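Local coordinates for C-type diheme-containing protein (Kuenenia stuttgartiensis, PDB 6H5L), which carries two covalently attached c-type hemes and probably transfers electrons as a cytochrome subunit of a heme-rich reductase complex from an anammox bacterium, at residues B[71-75]-B[173-178]; B[155-159]-B[192-196]; B[183-188]-B[208-212]. All blocks are in the same frame, centred on the assembly; numbering follows the deposited sequence.

Contact 1 of 3, residues B[71-75]-B[173-178]. With HEC (heme c), chain K.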
loop_
_atom_site.group_PDB
_atom_site.type_symbol
_atom_site.label_atom_id
_atom_site.label_comp_id
_atom_site.label_asym_id
_atom_site.label_seq_id
_atom_site.Cartn_x
_atom_site.Cartn_y
_atom_site.Cartn_z
ATOM N N TYR B 71 -10.747 -39.041 -24.369
ATOM C CA TYR B 71 -10.294 -37.979 -23.479
ATOM C C TYR B 71 -9.841 -36.740 -24.241
ATOM O O TYR B 71 -9.967 -35.623 -23.728
ATOM C CB TYR B 71 -9.161 -38.498 -22.594
ATOM C CG TYR B 71 -8.705 -37.544 -21.516
ATOM C CD1 TYR B 71 -9.311 -37.538 -20.268
ATOM C CD2 TYR B 71 -7.653 -36.664 -21.740
ATOM C CE1 TYR B 71 -8.890 -36.678 -19.276
ATOM C CE2 TYR B 71 -7.225 -35.799 -20.752
ATOM C CZ TYR B 71 -7.848 -35.811 -19.521
ATOM O OH TYR B 71 -7.435 -34.957 -18.526
ATOM N N GLY B 72 -9.321 -36.912 -25.454
ATOM C CA GLY B 72 -8.752 -35.806 -26.193
ATOM C C GLY B 72 -7.326 -35.528 -25.761
ATOM O O GLY B 72 -6.756 -36.189 -24.890
ATOM N N VAL B 73 -6.737 -34.521 -26.397
ATOM C CA VAL B 73 -5.371 -34.118 -26.077
ATOM C C VAL B 73 -5.366 -32.638 -25.713
ATOM O O VAL B 73 -5.511 -31.783 -26.600
ATOM C CB VAL B 73 -4.410 -34.406 -27.241
ATOM C CG1 VAL B 73 -3.001 -33.959 -26.880
ATOM C CG2 VAL B 73 -4.426 -35.884 -27.587
ATOM N N PRO B 74 -5.221 -32.291 -24.436
ATOM C CA PRO B 74 -5.126 -30.876 -24.062
ATOM C C PRO B 74 -3.941 -30.196 -24.730
ATOM O O PRO B 74 -3.017 -30.843 -25.232
ATOM C CB PRO B 74 -4.959 -30.921 -22.538
ATOM C CG PRO B 74 -5.571 -32.223 -22.135
ATOM C CD PRO B 74 -5.270 -33.174 -23.259
ATOM N N ASN B 75 -3.984 -28.862 -24.729
ATOM C CA ASN B 75 -2.986 -28.028 -25.401
ATOM C C ASN B 75 -2.942 -28.305 -26.901
ATOM O O ASN B 75 -1.882 -28.229 -27.528
ATOM C CB ASN B 75 -1.596 -28.203 -24.781
ATOM C CG ASN B 75 -1.585 -27.939 -23.289
ATOM O OD1 ASN B 75 -2.050 -26.898 -22.825
ATOM N ND2 ASN B 75 -1.062 -28.892 -22.525
ATOM N N LYS B 173 -2.220 -28.932 -17.448
ATOM C CA LYS B 173 -2.944 -29.571 -18.548
ATOM C C LYS B 173 -1.951 -30.388 -19.369
ATOM O O LYS B 173 -1.463 -29.968 -20.421
ATOM C CB LYS B 173 -3.669 -28.530 -19.395
ATOM C CG LYS B 173 -4.719 -27.736 -18.635
ATOM C CD LYS B 173 -5.825 -27.229 -19.554
ATOM C CE LYS B 173 -6.702 -28.369 -20.051
ATOM N NZ LYS B 173 -7.964 -27.867 -20.667
ATOM N N PHE B 174 -1.647 -31.581 -18.865
ATOM C CA PHE B 174 -0.785 -32.506 -19.581
ATOM C C PHE B 174 -1.552 -33.153 -20.727
ATOM O O PHE B 174 -2.760 -33.391 -20.640
ATOM C CB PHE B 174 -0.243 -33.577 -18.635
ATOM C CG PHE B 174 0.483 -33.021 -17.442
ATOM C CD1 PHE B 174 1.827 -32.695 -17.520
ATOM C CD2 PHE B 174 -0.180 -32.819 -16.244
ATOM C CE1 PHE B 174 2.496 -32.182 -16.423
ATOM C CE2 PHE B 174 0.483 -32.307 -15.143
ATOM C CZ PHE B 174 1.823 -31.988 -15.233
ATOM N N LYS B 175 -0.833 -33.434 -21.816
ATOM C CA LYS B 175 -1.482 -33.935 -23.023
ATOM C C LYS B 175 -2.029 -35.343 -22.823
ATOM O O LYS B 175 -3.095 -35.681 -23.353
ATOM C CB LYS B 175 -0.505 -33.893 -24.197
ATOM C CG LYS B 175 -0.145 -32.489 -24.651
ATOM C CD LYS B 175 0.461 -32.495 -26.043
ATOM C CE LYS B 175 0.752 -31.082 -26.519
ATOM N NZ LYS B 175 1.177 -31.064 -27.944
ATOM N N GLY B 176 -1.322 -36.176 -22.064
ATOM C CA GLY B 176 -1.767 -37.525 -21.793
ATOM C C GLY B 176 -2.687 -37.684 -20.604
ATOM O O GLY B 176 -3.168 -38.794 -20.350
ATOM N N GLY B 177 -2.954 -36.610 -19.871
ATOM C CA GLY B 177 -3.775 -36.667 -18.673
ATOM C C GLY B 177 -3.017 -36.084 -17.496
ATOM O O GLY B 177 -1.793 -36.196 -17.397
ATOM N N ASN B 178 -3.758 -35.447 -16.588
ATOM C CA ASN B 178 -3.166 -34.753 -15.452
ATOM C C ASN B 178 -3.153 -35.593 -14.181
ATOM O O ASN B 178 -2.931 -35.051 -13.095
ATOM C CB ASN B 178 -3.898 -33.431 -15.197
ATOM C CG ASN B 178 -5.388 -33.615 -14.965
ATOM O OD1 ASN B 178 -5.874 -34.731 -14.783
ATOM N ND2 ASN B 178 -6.122 -32.508 -14.966
HETATM FE FE HEC K . 10.015 -33.908 -21.411
HETATM C CHA HEC K . 6.847 -34.000 -22.731
HETATM C CHB HEC K . 8.698 -34.318 -18.262
HETATM C CHC HEC K . 13.181 -34.183 -20.111
HETATM C CHD HEC K . 11.307 -32.766 -24.364
HETATM N NA HEC K . 8.118 -34.178 -20.642
HETATM C C1A HEC K . 6.942 -34.061 -21.357
HETATM C C2A HEC K . 5.842 -34.020 -20.412
HETATM C C3A HEC K . 6.355 -34.104 -19.178
HETATM C C4A HEC K . 7.797 -34.207 -19.298
HETATM C CMA HEC K . 5.565 -34.098 -17.850
HETATM C CAA HEC K . 4.344 -33.890 -20.778
HETATM C CBA HEC K . 3.646 -35.241 -20.638
HETATM C CGA HEC K . 2.199 -35.102 -21.039
HETATM O O1A HEC K . 1.816 -34.012 -21.536
HETATM O O2A HEC K . 1.429 -36.082 -20.868
HETATM N NB HEC K . 10.803 -34.120 -19.517
HETATM C C1B HEC K . 10.066 -34.438 -18.393
HETATM C C2B HEC K . 10.976 -34.932 -17.380
HETATM C C3B HEC K . 12.220 -34.894 -17.885
HETATM C C4B HEC K . 12.131 -34.383 -19.241
HETATM C CMB HEC K . 10.539 -35.381 -15.968
HETATM C CAB HEC K . 13.539 -35.303 -17.189
HETATM C CBB HEC K . 13.560 -36.794 -16.785
HETATM N NC HEC K . 11.894 -33.501 -22.093
HETATM C C1C HEC K . 13.075 -33.762 -21.420
HETATM C C2C HEC K . 14.165 -33.649 -22.370
HETATM C C3C HEC K . 13.662 -33.132 -23.500
HETATM C C4C HEC K . 12.211 -33.113 -23.380
HETATM C CMC HEC K . 15.661 -33.691 -21.974
HETATM C CAC HEC K . 14.459 -32.757 -24.774
HETATM C CBC HEC K . 15.060 -34.019 -25.429
HETATM N ND HEC K . 9.193 -33.435 -23.264
HETATM C C1D HEC K . 9.947 -33.018 -24.360
HETATM C C2D HEC K . 9.065 -32.891 -25.499
HETATM C C3D HEC K . 7.668 -33.277 -24.989
HETATM C C4D HEC K . 7.847 -33.598 -23.591
HETATM C CMD HEC K . 9.449 -32.458 -26.929
HETATM C CAD HEC K . 6.349 -33.315 -25.793
HETATM C CBD HEC K . 5.749 -31.914 -25.864
HETATM C CGD HEC K . 4.542 -31.913 -26.765
HETATM O O1D HEC K . 4.071 -33.017 -27.148
HETATM O O2D HEC K . 4.049 -30.806 -27.104
#
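Val73 and Pro74 lie against the turn of Lys175, Pro74 facing its backbone and Val73 its aliphatic chain. The Val73 branch CG1 sits 3.7 Å from Lys175 CB and runs beside CD as well, while Pro74 O comes close to Lys175 CG. The Pro74 ring sets CG 3.4 Å from Phe174 O and CD near Lys175 O. Next to it the amide of Asn75 donates from ND2 to Lys173 O; the modelled length is implausibly short, so the bond's exact geometry is doubtful. Farther along, the phenol end of Tyr71 meets the second loop, OH lying 4.0 Å from Gly177 CA.

Beyond CG the Lys175 chain is fully extended (chi3 177°), which carries NZ across to the heme, 3.0 Å from O2D of one propionate. The other propionate is gripped by main-chain donors: Lys175 N reaches O1A at 2.7 Å, and Gly176 N reaches O2A at 3.0 Å. NZ is also modelled as bonded to a propionate oxygen of the other heme, at a doubtfully short separation, which would set one ammonium between carboxylates of both cofactors. With an alanine here, the two hemes would probably lose this shared cationic partner and Val73 CG1 the methylene chain it leans on. Lys50 NZ also donates to the heme whose propionates are held by Lys175 N and Gly176 N.

Around this centre, Phe51 and Pro39 touch the Lys175 side chain, and Val73 packs on Met78, an axial ligand of the other heme iron. Tyr71 O accepts from Arg119 of a second subunit, another copy of this protein. Loops from two cytochrome c units of one chain thus meet at the heme propionates, the interface of a tandem diheme cytochrome.

Contact 2 of 3, residues B[155-159]-B[192-196]. With HEC (heme c), chain K.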
loop_
_atom_site.group_PDB
_atom_site.type_symbol
_atom_site.label_atom_id
_atom_site.label_comp_id
_atom_site.label_asym_id
_atom_site.label_seq_id
_atom_site.Cartn_x
_atom_site.Cartn_y
_atom_site.Cartn_z
ATOM N N GLU B 155 14.665 -25.642 -30.180
ATOM C CA GLU B 155 15.267 -26.400 -31.268
ATOM C C GLU B 155 14.737 -27.824 -31.387
ATOM O O GLU B 155 15.152 -28.544 -32.299
ATOM C CB GLU B 155 16.787 -26.441 -31.096
ATOM C CG GLU B 155 17.243 -27.322 -29.949
ATOM C CD GLU B 155 18.693 -27.100 -29.584
ATOM O OE1 GLU B 155 19.253 -26.057 -29.982
ATOM O OE2 GLU B 155 19.273 -27.968 -28.898
ATOM N N GLN B 156 13.842 -28.249 -30.500
ATOM C CA GLN B 156 13.348 -29.617 -30.549
ATOM C C GLN B 156 12.439 -29.819 -31.757
ATOM O O GLN B 156 11.761 -28.897 -32.215
ATOM C CB GLN B 156 12.599 -29.960 -29.262
ATOM C CG GLN B 156 13.424 -29.773 -28.003
ATOM C CD GLN B 156 14.703 -30.587 -28.020
ATOM O OE1 GLN B 156 14.703 -31.755 -28.406
ATOM N NE2 GLN B 156 15.804 -29.968 -27.609
ATOM N N GLU B 157 12.430 -31.047 -32.277
ATOM C CA GLU B 157 11.687 -31.358 -33.489
ATOM C C GLU B 157 11.070 -32.745 -33.398
ATOM O O GLU B 157 11.590 -33.634 -32.720
ATOM C CB GLU B 157 12.576 -31.276 -34.736
ATOM C CG GLU B 157 12.867 -29.862 -35.192
ATOM C CD GLU B 157 13.309 -29.804 -36.637
ATOM O OE1 GLU B 157 13.541 -30.877 -37.233
ATOM O OE2 GLU B 157 13.419 -28.686 -37.181
ATOM N N ASP B 158 9.948 -32.915 -34.098
ATOM C CA ASP B 158 9.295 -34.209 -34.223
ATOM C C ASP B 158 10.172 -35.186 -35.002
ATOM O O ASP B 158 11.197 -34.827 -35.587
ATOM C CB ASP B 158 7.954 -34.070 -34.947
ATOM C CG ASP B 158 6.848 -33.565 -34.051
ATOM O OD1 ASP B 158 6.911 -33.797 -32.826
ATOM O OD2 ASP B 158 5.904 -32.941 -34.580
ATOM N N ASP B 159 9.745 -36.448 -35.008
ATOM C CA ASP B 159 10.230 -37.384 -36.010
ATOM C C ASP B 159 9.553 -37.171 -37.358
ATOM O O ASP B 159 9.977 -37.771 -38.350
ATOM C CB ASP B 159 10.022 -38.826 -35.540
ATOM C CG ASP B 159 10.959 -39.211 -34.410
ATOM O OD1 ASP B 159 11.990 -38.529 -34.235
ATOM O OD2 ASP B 159 10.670 -40.200 -33.704
ATOM N N ASN B 192 6.470 -41.792 -28.105
ATOM C CA ASN B 192 6.957 -42.203 -29.417
ATOM C C ASN B 192 6.792 -41.082 -30.436
ATOM O O ASN B 192 5.722 -40.476 -30.547
ATOM C CB ASN B 192 6.211 -43.453 -29.885
ATOM C CG ASN B 192 6.576 -44.689 -29.086
ATOM O OD1 ASN B 192 7.307 -44.616 -28.096
ATOM N ND2 ASN B 192 6.061 -45.836 -29.509
ATOM N N GLY B 193 7.863 -40.807 -31.179
ATOM C CA GLY B 193 7.857 -39.786 -32.202
ATOM C C GLY B 193 8.395 -38.442 -31.762
ATOM O O GLY B 193 8.529 -37.543 -32.600
ATOM N N THR B 194 8.699 -38.277 -30.481
ATOM C CA THR B 194 9.182 -37.032 -29.913
ATOM C C THR B 194 10.519 -37.262 -29.225
ATOM O O THR B 194 10.846 -38.395 -28.857
ATOM C CB THR B 194 8.172 -36.460 -28.905
ATOM O OG1 THR B 194 8.199 -37.243 -27.704
ATOM C CG2 THR B 194 6.769 -36.481 -29.484
ATOM N N PRO B 195 11.322 -36.207 -29.037
ATOM C CA PRO B 195 12.582 -36.363 -28.294
ATOM C C PRO B 195 12.396 -36.644 -26.812
ATOM O O PRO B 195 13.398 -36.770 -26.097
ATOM C CB PRO B 195 13.288 -35.016 -28.517
ATOM C CG PRO B 195 12.192 -34.058 -28.814
ATOM C CD PRO B 195 11.178 -34.850 -29.591
ATOM N N MET B 196 11.158 -36.738 -26.326
ATOM C CA MET B 196 10.868 -37.115 -24.948
ATOM C C MET B 196 10.937 -38.632 -24.823
ATOM O O MET B 196 10.012 -39.333 -25.253
ATOM C CB MET B 196 9.490 -36.599 -24.528
ATOM C CG MET B 196 9.064 -37.010 -23.129
ATOM S SD MET B 196 9.983 -36.171 -21.826
ATOM C CE MET B 196 9.422 -37.089 -20.395
HETATM FE FE HEC K . 10.015 -33.908 -21.411
HETATM C CHA HEC K . 6.847 -34.000 -22.731
HETATM C CHB HEC K . 8.698 -34.318 -18.262
HETATM C CHC HEC K . 13.181 -34.183 -20.111
HETATM C CHD HEC K . 11.307 -32.766 -24.364
HETATM N NA HEC K . 8.118 -34.178 -20.642
HETATM C C1A HEC K . 6.942 -34.061 -21.357
HETATM C C2A HEC K . 5.842 -34.020 -20.412
HETATM C C3A HEC K . 6.355 -34.104 -19.178
HETATM C C4A HEC K . 7.797 -34.207 -19.298
HETATM C CMA HEC K . 5.565 -34.098 -17.850
HETATM C CAA HEC K . 4.344 -33.890 -20.778
HETATM C CBA HEC K . 3.646 -35.241 -20.638
HETATM C CGA HEC K . 2.199 -35.102 -21.039
HETATM O O1A HEC K . 1.816 -34.012 -21.536
HETATM O O2A HEC K . 1.429 -36.082 -20.868
HETATM N NB HEC K . 10.803 -34.120 -19.517
HETATM C C1B HEC K . 10.066 -34.438 -18.393
HETATM C C2B HEC K . 10.976 -34.932 -17.380
HETATM C C3B HEC K . 12.220 -34.894 -17.885
HETATM C C4B HEC K . 12.131 -34.383 -19.241
HETATM C CMB HEC K . 10.539 -35.381 -15.968
HETATM C CAB HEC K . 13.539 -35.303 -17.189
HETATM C CBB HEC K . 13.560 -36.794 -16.785
HETATM N NC HEC K . 11.894 -33.501 -22.093
HETATM C C1C HEC K . 13.075 -33.762 -21.420
HETATM C C2C HEC K . 14.165 -33.649 -22.370
HETATM C C3C HEC K . 13.662 -33.132 -23.500
HETATM C C4C HEC K . 12.211 -33.113 -23.380
HETATM C CMC HEC K . 15.661 -33.691 -21.974
HETATM C CAC HEC K . 14.459 -32.757 -24.774
HETATM C CBC HEC K . 15.060 -34.019 -25.429
HETATM N ND HEC K . 9.193 -33.435 -23.264
HETATM C C1D HEC K . 9.947 -33.018 -24.360
HETATM C C2D HEC K . 9.065 -32.891 -25.499
HETATM C C3D HEC K . 7.668 -33.277 -24.989
HETATM C C4D HEC K . 7.847 -33.598 -23.591
HETATM C CMD HEC K . 9.449 -32.458 -26.929
HETATM C CAD HEC K . 6.349 -33.315 -25.793
HETATM C CBD HEC K . 5.749 -31.914 -25.864
HETATM C CGD HEC K . 4.542 -31.913 -26.765
HETATM O O1D HEC K . 4.071 -33.017 -27.148
HETATM O O2D HEC K . 4.049 -30.806 -27.104
#
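Gly193 to Pro195 lead into Met196, the axial methionine of a cytochrome c heme, and the loop of residues 155-159 lies along their outer side. The main-chain link is Asp159 N to Gly193 O, 2.9 Å long with an N-H...O angle of 155°; the donor stands 25° out of the carbonyl plane. The two segments run roughly antiparallel here. The Asp159 carboxylate comes back over the same glycine, OD2 lying 3.2 Å from Gly193 CA. Gly193 has positive phi, a conformation in which a CB would collide with the preceding carbonyl, so the bend calls for glycine.

Nearer the heme, Pro195 is the main hydrophobic piece. Its CD rests 3.4 Å from Glu157 O, and its CG is the same distance from Gln156 OE1. Gln156 bends at chi2 (-57°), folding its amide back beside the proline ring, where CD also approaches the vinyl-derived heme carbon CAC; NE2 is held by Ser152 O. Pro195 itself covers the heme rim, with CG 3.7 Å from CMD.

In the class I cytochrome c fold, a loop of this kind brings the methionine to the distal side of the heme, opposite the histidine of the CXXCH motif. Here Met196 SD binds the iron at 2.3 Å and His142 provides the other axial ligand. The loop braces itself through Thr194, whose OG1 donates to Leu191 O and accepts a weak bond from Met196 N, 3.3 Å away, in an ST turn. Asp158 and Thr194 both touch Ile164. Glu155 and Glu157 pack on Arg291 of the hydroxylamine oxidoreductase-like chain.

Contact 3 of 3, residues B[183-188]-B[208-212]. With HEC (heme c), chain K.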
loop_
_atom_site.group_PDB
_atom_site.type_symbol
_atom_site.label_atom_id
_atom_site.label_comp_id
_atom_site.label_asym_id
_atom_site.label_seq_id
_atom_site.Cartn_x
_atom_site.Cartn_y
_atom_site.Cartn_z
ATOM N N VAL B 183 1.019 -39.178 -15.476
ATOM C CA VAL B 183 2.370 -38.638 -15.598
ATOM C C VAL B 183 3.405 -39.730 -15.358
ATOM O O VAL B 183 4.441 -39.781 -16.033
ATOM C CB VAL B 183 2.556 -37.448 -14.638
ATOM C CG1 VAL B 183 3.997 -36.965 -14.656
ATOM C CG2 VAL B 183 1.613 -36.318 -15.015
ATOM N N TYR B 184 3.145 -40.621 -14.399
ATOM C CA TYR B 184 4.040 -41.754 -14.184
ATOM C C TYR B 184 4.098 -42.648 -15.417
ATOM O O TYR B 184 5.157 -43.197 -15.745
ATOM C CB TYR B 184 3.590 -42.555 -12.960
ATOM C CG TYR B 184 4.294 -43.887 -12.800
ATOM C CD1 TYR B 184 5.527 -43.972 -12.167
ATOM C CD2 TYR B 184 3.720 -45.059 -13.279
ATOM C CE1 TYR B 184 6.172 -45.187 -12.019
ATOM C CE2 TYR B 184 4.357 -46.277 -13.137
ATOM C CZ TYR B 184 5.582 -46.335 -12.505
ATOM O OH TYR B 184 6.222 -47.544 -12.358
ATOM N N LEU B 185 2.965 -42.813 -16.105
ATOM C CA LEU B 185 2.946 -43.624 -17.318
ATOM C C LEU B 185 3.844 -43.031 -18.395
ATOM O O LEU B 185 4.570 -43.764 -19.079
ATOM C CB LEU B 185 1.514 -43.764 -17.835
ATOM C CG LEU B 185 0.701 -44.948 -17.308
ATOM C CD1 LEU B 185 -0.748 -44.838 -17.752
ATOM C CD2 LEU B 185 1.308 -46.261 -17.781
ATOM N N ARG B 186 3.808 -41.705 -18.562
ATOM C CA ARG B 186 4.629 -41.059 -19.581
ATOM C C ARG B 186 6.111 -41.317 -19.342
ATOM O O ARG B 186 6.861 -41.600 -20.286
ATOM C CB ARG B 186 4.349 -39.556 -19.609
ATOM C CG ARG B 186 2.887 -39.181 -19.808
ATOM C CD ARG B 186 2.387 -39.499 -21.210
ATOM N NE ARG B 186 1.911 -40.873 -21.337
ATOM C CZ ARG B 186 0.691 -41.272 -20.991
ATOM N NH1 ARG B 186 -0.176 -40.403 -20.490
ATOM N NH2 ARG B 186 0.341 -42.542 -21.143
ATOM N N PHE B 187 6.553 -41.228 -18.086
ATOM C CA PHE B 187 7.956 -41.469 -17.772
ATOM C C PHE B 187 8.324 -42.940 -17.891
ATOM O O PHE B 187 9.504 -43.259 -18.082
ATOM C CB PHE B 187 8.280 -40.969 -16.361
ATOM C CG PHE B 187 7.969 -39.512 -16.139
ATOM C CD1 PHE B 187 7.877 -38.631 -17.206
ATOM C CD2 PHE B 187 7.775 -39.024 -14.858
ATOM C CE1 PHE B 187 7.589 -37.296 -16.997
ATOM C CE2 PHE B 187 7.492 -37.689 -14.644
ATOM C CZ PHE B 187 7.397 -36.825 -15.715
ATOM N N THR B 188 7.346 -43.839 -17.786
ATOM C CA THR B 188 7.595 -45.270 -17.887
ATOM C C THR B 188 7.480 -45.790 -19.315
ATOM O O THR B 188 8.066 -46.832 -19.633
ATOM C CB THR B 188 6.621 -46.032 -16.978
ATOM O OG1 THR B 188 6.577 -45.398 -15.694
ATOM C CG2 THR B 188 7.063 -47.479 -16.796
ATOM N N ARG B 208 10.657 -42.991 -10.442
ATOM C CA ARG B 208 9.741 -42.290 -11.331
ATOM C C ARG B 208 8.504 -41.781 -10.603
ATOM O O ARG B 208 7.868 -40.835 -11.080
ATOM C CB ARG B 208 9.337 -43.193 -12.497
ATOM C CG ARG B 208 10.493 -43.516 -13.435
ATOM C CD ARG B 208 10.022 -44.215 -14.699
ATOM N NE ARG B 208 9.286 -45.440 -14.403
ATOM C CZ ARG B 208 9.858 -46.611 -14.142
ATOM N NH1 ARG B 208 11.180 -46.720 -14.138
ATOM N NH2 ARG B 208 9.108 -47.671 -13.883
ATOM N N TRP B 209 8.150 -42.380 -9.464
ATOM C CA TRP B 209 7.133 -41.774 -8.611
ATOM C C TRP B 209 7.689 -40.553 -7.890
ATOM O O TRP B 209 6.983 -39.552 -7.723
ATOM C CB TRP B 209 6.593 -42.793 -7.608
ATOM C CG TRP B 209 5.668 -43.808 -8.213
ATOM C CD1 TRP B 209 5.905 -45.142 -8.370
ATOM C CD2 TRP B 209 4.358 -43.568 -8.747
ATOM N NE1 TRP B 209 4.826 -45.749 -8.966
ATOM C CE2 TRP B 209 3.863 -44.805 -9.208
ATOM C CE3 TRP B 209 3.556 -42.431 -8.878
ATOM C CZ2 TRP B 209 2.605 -44.936 -9.791
ATOM C CZ3 TRP B 209 2.306 -42.561 -9.458
ATOM C CH2 TRP B 209 1.843 -43.805 -9.908
ATOM N N TYR B 210 8.949 -40.620 -7.447
ATOM C CA TYR B 210 9.619 -39.430 -6.927
ATOM C C TYR B 210 9.606 -38.316 -7.964
ATOM O O TYR B 210 9.251 -37.170 -7.665
ATOM C CB TYR B 210 11.066 -39.747 -6.534
ATOM C CG TYR B 210 11.273 -40.875 -5.545
ATOM C CD1 TYR B 210 10.250 -41.307 -4.710
ATOM C CD2 TYR B 210 12.510 -41.501 -5.442
ATOM C CE1 TYR B 210 10.454 -42.338 -3.808
ATOM C CE2 TYR B 210 12.722 -42.528 -4.546
ATOM C CZ TYR B 210 11.691 -42.943 -3.731
ATOM O OH TYR B 210 11.900 -43.967 -2.836
ATOM N N LEU B 211 10.002 -38.645 -9.196
ATOM C CA LEU B 211 10.026 -37.659 -10.270
ATOM C C LEU B 211 8.628 -37.136 -10.569
ATOM O O LEU B 211 8.440 -35.934 -10.788
ATOM C CB LEU B 211 10.648 -38.277 -11.520
ATOM C CG LEU B 211 10.780 -37.415 -12.773
ATOM C CD1 LEU B 211 11.725 -36.251 -12.529
ATOM C CD2 LEU B 211 11.262 -38.269 -13.935
ATOM N N THR B 212 7.633 -38.027 -10.590
ATOM C CA THR B 212 6.257 -37.595 -10.810
ATOM C C THR B 212 5.812 -36.608 -9.739
ATOM O O THR B 212 5.184 -35.588 -10.047
ATOM C CB THR B 212 5.323 -38.806 -10.838
ATOM O OG1 THR B 212 5.613 -39.612 -11.985
ATOM C CG2 THR B 212 3.873 -38.366 -10.884
HETATM FE FE HEC K . 10.015 -33.908 -21.411
HETATM C CHA HEC K . 6.847 -34.000 -22.731
HETATM C CHB HEC K . 8.698 -34.318 -18.262
HETATM C CHC HEC K . 13.181 -34.183 -20.111
HETATM C CHD HEC K . 11.307 -32.766 -24.364
HETATM N NA HEC K . 8.118 -34.178 -20.642
HETATM C C1A HEC K . 6.942 -34.061 -21.357
HETATM C C2A HEC K . 5.842 -34.020 -20.412
HETATM C C3A HEC K . 6.355 -34.104 -19.178
HETATM C C4A HEC K . 7.797 -34.207 -19.298
HETATM C CMA HEC K . 5.565 -34.098 -17.850
HETATM C CAA HEC K . 4.344 -33.890 -20.778
HETATM C CBA HEC K . 3.646 -35.241 -20.638
HETATM C CGA HEC K . 2.199 -35.102 -21.039
HETATM O O1A HEC K . 1.816 -34.012 -21.536
HETATM O O2A HEC K . 1.429 -36.082 -20.868
HETATM N NB HEC K . 10.803 -34.120 -19.517
HETATM C C1B HEC K . 10.066 -34.438 -18.393
HETATM C C2B HEC K . 10.976 -34.932 -17.380
HETATM C C3B HEC K . 12.220 -34.894 -17.885
HETATM C C4B HEC K . 12.131 -34.383 -19.241
HETATM C CMB HEC K . 10.539 -35.381 -15.968
HETATM C CAB HEC K . 13.539 -35.303 -17.189
HETATM C CBB HEC K . 13.560 -36.794 -16.785
HETATM N NC HEC K . 11.894 -33.501 -22.093
HETATM C C1C HEC K . 13.075 -33.762 -21.420
HETATM C C2C HEC K . 14.165 -33.649 -22.370
HETATM C C3C HEC K . 13.662 -33.132 -23.500
HETATM C C4C HEC K . 12.211 -33.113 -23.380
HETATM C CMC HEC K . 15.661 -33.691 -21.974
HETATM C CAC HEC K . 14.459 -32.757 -24.774
HETATM C CBC HEC K . 15.060 -34.019 -25.429
HETATM N ND HEC K . 9.193 -33.435 -23.264
HETATM C C1D HEC K . 9.947 -33.018 -24.360
HETATM C C2D HEC K . 9.065 -32.891 -25.499
HETATM C C3D HEC K . 7.668 -33.277 -24.989
HETATM C C4D HEC K . 7.847 -33.598 -23.591
HETATM C CMD HEC K . 9.449 -32.458 -26.929
HETATM C CAD HEC K . 6.349 -33.315 -25.793
HETATM C CBD HEC K . 5.749 -31.914 -25.864
HETATM C CGD HEC K . 4.542 -31.913 -26.765
HETATM O O1D HEC K . 4.071 -33.017 -27.148
HETATM O O2D HEC K . 4.049 -30.806 -27.104
#
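Tyr184 lies flat between two partners, Trp209 on one face and Thr188 OG1 on the other. The stack is offset and almost parallel, the Tyr184 ring centroid 4.0 Å from that of the Trp209 five-membered ring and the planes 4° apart; Tyr184 CB lies over the face of the six-membered ring in a CH-pi contact. Thr188 OG1 stands 3.4 Å above the centre of the Tyr184 ring, and Thr212 OG1 comes at its edge. With CG opposite the backbone N (chi1 169°), the Tyr184 ring swings across to the indole. Phe187 has Leu211 CD2 over one face, 3.7 Å from Phe187 CD2, while Val183 O lies over the opposite face, offset toward the rim. Heme C4A lies at the edge of the phenyl, in its plane, and Phe187 CE1 is 3.4 Å from heme CHB.

The segments 183-188 and 208-212, parts of helix 180-189 and of helix 205-217, the C-terminal helix of the second cytochrome c unit, have axes 9.3 Å apart and N-to-C directions 128° apart. As in class I cytochromes c, such helices wall the heme pocket: Leu211 CD2 touches the heme methyl CMB, and Phe187 packs on the axial Met196.

Two threonines turn their hydroxyls to their own helices. Thr188 OG1 donates to Tyr184 O and accepts from Arg208 NE at 3.0 Å, which ties Arg208 to the neighbouring helix. Thr212 OG1 donates to Arg208 O, 2.7 Å away, a carbonyl that also accepts from Thr212 N. A bend at chi3 turns the guanidinium toward Thr188 and the Tyr184 hydroxyl; the bond from NH2 to OH is less certain, and the stronger partner of NH2 is Asp205, in a salt bridge. Asp205 also takes a weak bond with Tyr184 OH.

Overall arrangement
From the N terminus, the chain passes the first heme unit and reaches 71-75, after helix 62-71; contact 1 closes the longest of the three loops when 173-178 returns from the second unit. Before that return comes 155-159, which waits for 192-196, so contact 2 crosses contact 1. Helix 180-189 enters contact 3 at 183-188 before 192-196 arrives, and 208-212 closes it afterwards, so contacts 2 and 3 also cross; contacts 1 and 3 follow in series. Contact 1 joins the two units, whereas contacts 2 and 3 lie within the second. All three touch the same heme, contact 3 meeting contact 1 at Val183 and contact 2 at Phe187.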